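RNA-dependent RNA Polymerase (Bombyx mori cytoplasmic polyhedrosis virus, PDB 6TZ0) catalyses RNA-templated RNA synthesis, making the viral plus strands by fully conservative transcription and the complementary minus strands of the double-stranded genome. Local coordinates at residues Ser544-Ala549 against Asp680-Ile685; Leu655-Glu660 against Thr673-Leu678. All coordinates share one frame; numbering follows the deposited sequence.

Contact 1: Ser544-Ala549 against Asp680-Ile685; sequences SSIDVA and DDIMEI
The carboxylate of Asp680 meets Val548 at one end of the pairing, its OD1 3.7 Å from Val548 CB and close beside the carbonyl O of Val548. Two acceptors cannot bond to each other, but both residues bind one magnesium ion in another structure of this polymerase, so the convergence is consistent with a metal site standing without its ion. At the other end the carboxylate of Glu684 has OE1 alongside Ser544 OG at 3.8 Å, while its CD lies 4.2 Å from Ile546 CG2. Its CG stands beside the backbone N (chi1 -66°) and the chain then runs extended, carrying the carboxylate along residues 544-546. This is the palm of the polymerase: motif A, with Asp547, pairs antiparallel with the Gly-Asp-Asp hairpin of motif C, whose two aspartates also bind magnesium there. Ser544 and Glu684 form a hydrogen-bonded pair, Ser544 N to Glu684 O at 2.9 Å and Glu684 N to Ser544 O at 2.9 Å. Toward the aspartates the backbones diverge, and contact passes to branched side chains: Ile546 CG2 lies 3.7 Å from Ile682 CB, both residues pointing the same way, and the Val548 side chain passes aslant that of Ile682, CG2 3.9 Å from CD1.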
loop_
_atom_site.group_PDB
_atom_site.type_symbol
_atom_site.label_atom_id
_atom_site.label_comp_id
_atom_site.label_asym_id
_atom_site.label_seq_id
_atom_site.Cartn_x
_atom_site.Cartn_y
_atom_site.Cartn_z
ATOM N N SER A 544 0.879 27.660 -1.541
ATOM C CA SER A 544 0.098 27.031 -0.479
ATOM C C SER A 544 0.406 25.542 -0.434
ATOM O O SER A 544 -0.036 24.787 -1.304
ATOM C CB SER A 544 -1.397 27.267 -0.678
ATOM O OG SER A 544 -2.152 26.652 0.348
ATOM N N SER A 545 1.157 25.124 0.582
ATOM C CA SER A 545 1.376 23.707 0.862
ATOM C C SER A 545 0.430 23.269 1.977
ATOM O O SER A 545 0.839 22.948 3.087
ATOM C CB SER A 545 2.830 23.454 1.243
ATOM O OG SER A 545 3.704 23.806 0.196
ATOM N N ILE A 546 -0.863 23.280 1.654
ATOM C CA ILE A 546 -1.898 22.966 2.633
ATOM C C ILE A 546 -1.804 21.497 3.035
ATOM O O ILE A 546 -1.629 20.608 2.191
ATOM C CB ILE A 546 -3.283 23.349 2.078
ATOM C CG1 ILE A 546 -4.401 23.048 3.076
ATOM C CG2 ILE A 546 -3.539 22.763 0.703
ATOM C CD1 ILE A 546 -4.364 23.921 4.277
ATOM N N ASP A 547 -1.853 21.244 4.340
ATOM C CA ASP A 547 -1.604 19.922 4.900
ATOM C C ASP A 547 -2.834 19.469 5.670
ATOM O O ASP A 547 -3.305 20.178 6.564
ATOM C CB ASP A 547 -0.380 19.944 5.815
ATOM C CG ASP A 547 0.133 18.557 6.150
ATOM O OD1 ASP A 547 -0.425 17.558 5.649
ATOM O OD2 ASP A 547 1.103 18.464 6.928
ATOM N N VAL A 548 -3.335 18.285 5.335
ATOM C CA VAL A 548 -4.460 17.677 6.032
ATOM C C VAL A 548 -3.904 16.663 7.017
ATOM O O VAL A 548 -3.320 15.651 6.615
ATOM C CB VAL A 548 -5.436 17.010 5.053
ATOM C CG1 VAL A 548 -6.576 16.366 5.815
ATOM C CG2 VAL A 548 -5.947 18.016 4.041
ATOM N N ALA A 549 -4.086 16.926 8.305
ATOM C CA ALA A 549 -3.520 16.079 9.348
ATOM C C ALA A 549 -4.353 14.812 9.486
ATOM O O ALA A 549 -5.507 14.869 9.916
ATOM C CB ALA A 549 -3.463 16.838 10.668
ATOM N N ASP A 680 -3.329 13.040 0.189
ATOM C CA ASP A 680 -2.940 13.697 1.439
ATOM C C ASP A 680 -1.911 14.817 1.222
ATOM O O ASP A 680 -1.606 15.552 2.167
ATOM C CB ASP A 680 -2.414 12.698 2.490
ATOM C CG ASP A 680 -2.593 13.186 3.914
ATOM O OD1 ASP A 680 -3.238 14.232 4.109
ATOM O OD2 ASP A 680 -2.076 12.528 4.838
ATOM N N ASP A 681 -1.399 15.004 0.005
ATOM C CA ASP A 681 -0.491 16.095 -0.340
ATOM C C ASP A 681 -1.152 16.969 -1.389
ATOM O O ASP A 681 -1.287 16.556 -2.543
ATOM C CB ASP A 681 0.845 15.579 -0.867
ATOM C CG ASP A 681 1.785 15.166 0.228
ATOM O OD1 ASP A 681 1.731 15.768 1.320
ATOM O OD2 ASP A 681 2.591 14.243 -0.005
ATOM N N ILE A 682 -1.536 18.177 -1.003
ATOM C CA ILE A 682 -2.102 19.158 -1.916
ATOM C C ILE A 682 -1.072 20.267 -2.070
ATOM O O ILE A 682 -0.419 20.653 -1.096
ATOM C CB ILE A 682 -3.447 19.722 -1.405
ATOM C CG1 ILE A 682 -4.419 18.615 -1.013
ATOM C CG2 ILE A 682 -4.122 20.591 -2.450
ATOM C CD1 ILE A 682 -4.486 18.357 0.480
ATOM N N MET A 683 -0.907 20.763 -3.292
ATOM C CA MET A 683 -0.013 21.886 -3.566
ATOM C C MET A 683 -0.758 22.909 -4.414
ATOM O O MET A 683 -0.908 22.717 -5.618
ATOM C CB MET A 683 1.245 21.413 -4.272
ATOM C CG MET A 683 2.233 22.512 -4.519
ATOM S SD MET A 683 3.694 21.959 -5.390
ATOM C CE MET A 683 3.050 21.779 -7.040
ATOM N N GLU A 684 -1.195 24.001 -3.803
ATOM C CA GLU A 684 -1.962 25.031 -4.487
ATOM C C GLU A 684 -1.085 26.233 -4.796
ATOM O O GLU A 684 -0.312 26.687 -3.951
ATOM C CB GLU A 684 -3.150 25.467 -3.635
ATOM C CG GLU A 684 -4.173 24.383 -3.437
ATOM C CD GLU A 684 -5.265 24.798 -2.489
ATOM O OE1 GLU A 684 -5.128 25.861 -1.854
ATOM O OE2 GLU A 684 -6.268 24.067 -2.376
ATOM N N ILE A 685 -1.214 26.753 -6.012
ATOM C CA ILE A 685 -0.492 27.943 -6.446
ATOM C C ILE A 685 -1.511 28.962 -6.937
ATOM O O ILE A 685 -2.249 28.699 -7.892
ATOM C CB ILE A 685 0.535 27.620 -7.540
ATOM C CG1 ILE A 685 1.595 26.659 -7.010
ATOM C CG2 ILE A 685 1.221 28.872 -7.996
ATOM C CD1 ILE A 685 2.453 26.060 -8.074
#

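Contact 2: Leu655-Glu660 against Thr673-Leu678; sequences LVRGNE and TTIKIL
Val656 and Ile675 meet tip to tip, CG1 of the valine 3.8 Å from CD1 of the isoleucine and 4.0 Å from its CG2. Ile675 holds CG1 between its backbone N and carbonyl carbon (chi1 58°), and from there CD1 extends to the helix while CG2 flanks it. Arg657 slides past the same isoleucine in the opposite direction, with NE 4.1 Å from Ile675 CD1 and the guanidinium set obliquely to that methyl; a bend at chi2 brings the guanidinium toward the strand. Thr673 O lies near the guanidinium plane at its edge, but 4.3 Å from NH2, too far for a bond. One turn along the helix, Glu660 restrains the guanidinium through a salt bridge, NH1 to OE1 at 2.9 Å, with OE1 tilted 17° from the guanidinium plane; OE1 accepts through its syn lone pair, and OE2 lies in plane at the edge. Leu672 packs against Val656, Arg657 and Glu660 together. On another face of the helix, Asn659 ND2 bonds Asn700 OD1. Helix 644-665, probably that of polymerase motif B, thus runs nearly antiparallel to strand 672-677, 157° between the segment axes and 10.7 Å apart, packed against this edge strand of the palm sheet and, on another face, against helix 690-705.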
loop_
_atom_site.group_PDB
_atom_site.type_symbol
_atom_site.label_atom_id
_atom_site.label_comp_id
_atom_site.label_asym_id
_atom_site.label_seq_id
_atom_site.Cartn_x
_atom_site.Cartn_y
_atom_site.Cartn_z
ATOM N N LEU A 655 -12.960 18.607 -4.757
ATOM C CA LEU A 655 -13.295 19.694 -3.839
ATOM C C LEU A 655 -12.659 21.013 -4.262
ATOM O O LEU A 655 -13.326 22.052 -4.253
ATOM C CB LEU A 655 -12.875 19.356 -2.410
ATOM C CG LEU A 655 -13.592 18.270 -1.617
ATOM C CD1 LEU A 655 -12.905 18.107 -0.281
ATOM C CD2 LEU A 655 -15.047 18.598 -1.420
ATOM N N VAL A 656 -11.393 20.988 -4.691
ATOM C CA VAL A 656 -10.715 22.234 -5.045
ATOM C C VAL A 656 -11.274 22.820 -6.341
ATOM O O VAL A 656 -11.635 24.007 -6.400
ATOM C CB VAL A 656 -9.194 22.010 -5.124
ATOM C CG1 VAL A 656 -8.503 23.227 -5.694
ATOM C CG2 VAL A 656 -8.652 21.735 -3.747
ATOM N N ARG A 657 -11.365 22.007 -7.398
ATOM C CA ARG A 657 -11.841 22.538 -8.669
ATOM C C ARG A 657 -13.333 22.865 -8.636
ATOM O O ARG A 657 -13.776 23.819 -9.294
ATOM C CB ARG A 657 -11.517 21.554 -9.778
ATOM C CG ARG A 657 -10.043 21.386 -10.057
ATOM C CD ARG A 657 -9.493 22.631 -10.711
ATOM N NE ARG A 657 -8.115 22.454 -11.150
ATOM C CZ ARG A 657 -7.386 23.409 -11.712
ATOM N NH1 ARG A 657 -7.906 24.608 -11.896
ATOM N NH2 ARG A 657 -6.141 23.167 -12.083
ATOM N N GLY A 658 -14.118 22.133 -7.846
ATOM C CA GLY A 658 -15.502 22.502 -7.668
ATOM C C GLY A 658 -15.680 23.747 -6.837
ATOM O O GLY A 658 -16.662 24.466 -7.010
ATOM N N ASN A 659 -14.746 24.027 -5.924
ATOM C CA ASN A 659 -14.799 25.306 -5.232
ATOM C C ASN A 659 -14.481 26.449 -6.180
ATOM O O ASN A 659 -15.032 27.543 -6.033
ATOM C CB ASN A 659 -13.826 25.329 -4.061
ATOM C CG ASN A 659 -14.117 26.445 -3.093
ATOM O OD1 ASN A 659 -15.150 27.101 -3.177
ATOM N ND2 ASN A 659 -13.184 26.703 -2.197
ATOM N N GLU A 660 -13.596 26.208 -7.148
ATOM C CA GLU A 660 -13.338 27.201 -8.191
ATOM C C GLU A 660 -14.601 27.495 -9.003
ATOM O O GLU A 660 -14.955 28.663 -9.224
ATOM C CB GLU A 660 -12.200 26.708 -9.088
ATOM C CG GLU A 660 -11.733 27.678 -10.141
ATOM C CD GLU A 660 -10.515 27.177 -10.890
ATOM O OE1 GLU A 660 -10.076 26.046 -10.614
ATOM O OE2 GLU A 660 -9.986 27.918 -11.743
ATOM N N THR A 673 -3.798 28.893 -10.303
ATOM C CA THR A 673 -3.087 28.547 -11.526
ATOM C C THR A 673 -2.988 27.038 -11.727
ATOM O O THR A 673 -3.505 26.504 -12.711
ATOM C CB THR A 673 -1.695 29.166 -11.500
ATOM O OG1 THR A 673 -0.976 28.620 -10.398
ATOM C CG2 THR A 673 -1.795 30.653 -11.319
ATOM N N THR A 674 -2.319 26.341 -10.809
ATOM C CA THR A 674 -2.205 24.890 -10.860
ATOM C C THR A 674 -2.397 24.319 -9.464
ATOM O O THR A 674 -2.173 24.992 -8.458
ATOM C CB THR A 674 -0.841 24.401 -11.401
ATOM O OG1 THR A 674 0.222 24.930 -10.604
ATOM C CG2 THR A 674 -0.621 24.773 -12.865
ATOM N N ILE A 675 -2.831 23.061 -9.418
ATOM C CA ILE A 675 -2.775 22.250 -8.212
ATOM C C ILE A 675 -2.148 20.914 -8.577
ATOM O O ILE A 675 -2.286 20.434 -9.705
ATOM C CB ILE A 675 -4.153 22.040 -7.532
ATOM C CG1 ILE A 675 -5.148 21.378 -8.470
ATOM C CG2 ILE A 675 -4.717 23.339 -7.013
ATOM C CD1 ILE A 675 -6.379 20.869 -7.779
ATOM N N LYS A 676 -1.416 20.331 -7.629
ATOM C CA LYS A 676 -0.856 18.992 -7.772
ATOM C C LYS A 676 -1.187 18.181 -6.530
ATOM O O LYS A 676 -0.969 18.645 -5.408
ATOM C CB LYS A 676 0.653 19.030 -7.997
ATOM C CG LYS A 676 1.056 19.600 -9.331
ATOM C CD LYS A 676 0.613 18.680 -10.448
ATOM C CE LYS A 676 1.043 19.202 -11.800
ATOM N NZ LYS A 676 0.578 18.327 -12.904
ATOM N N ILE A 677 -1.747 16.988 -6.729
ATOM C CA ILE A 677 -2.252 16.150 -5.645
ATOM C C ILE A 677 -1.753 14.724 -5.848
ATOM O O ILE A 677 -1.763 14.213 -6.971
ATOM C CB ILE A 677 -3.799 16.197 -5.574
ATOM C CG1 ILE A 677 -4.277 17.596 -5.206
ATOM C CG2 ILE A 677 -4.353 15.247 -4.537
ATOM C CD1 ILE A 677 -5.729 17.800 -5.392
ATOM N N LEU A 678 -1.284 14.086 -4.763
ATOM C CA LEU A 678 -0.964 12.662 -4.804
ATOM C C LEU A 678 -1.567 11.926 -3.601
ATOM O O LEU A 678 -1.077 10.868 -3.204
ATOM C CB LEU A 678 0.556 12.461 -4.896
ATOM C CG LEU A 678 1.076 11.150 -5.502
ATOM C CD1 LEU A 678 0.579 11.067 -6.905
ATOM C CD2 LEU A 678 2.574 11.048 -5.487
#

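The two contacts show how a catalytic sheet is backed by a helix: contact 2 is nested inside the chain loop closed by contact 1, and their centres lie about 10 Å apart. Strands 672-677 and 682-687 are consecutive and adjacent, joined by Met683 N to Lys676 O at 3.0 Å and, from a side chain, by Thr673 OG1 with Ile685 O at 2.8 Å. Glu684 of contact 1 also touches contact 2, its CG 3.8 Å from Ile675 CG2 and its OE2 3.6 Å from Val656 CG2. Contact 1 carries the aspartates that bind magnesium in another structure of this polymerase; none is bound here. Contact 2 is set back from them, the Val656 side chain about 9 Å from that of Val548 and the Ile675 side chain about 11 Å from that of Asp681.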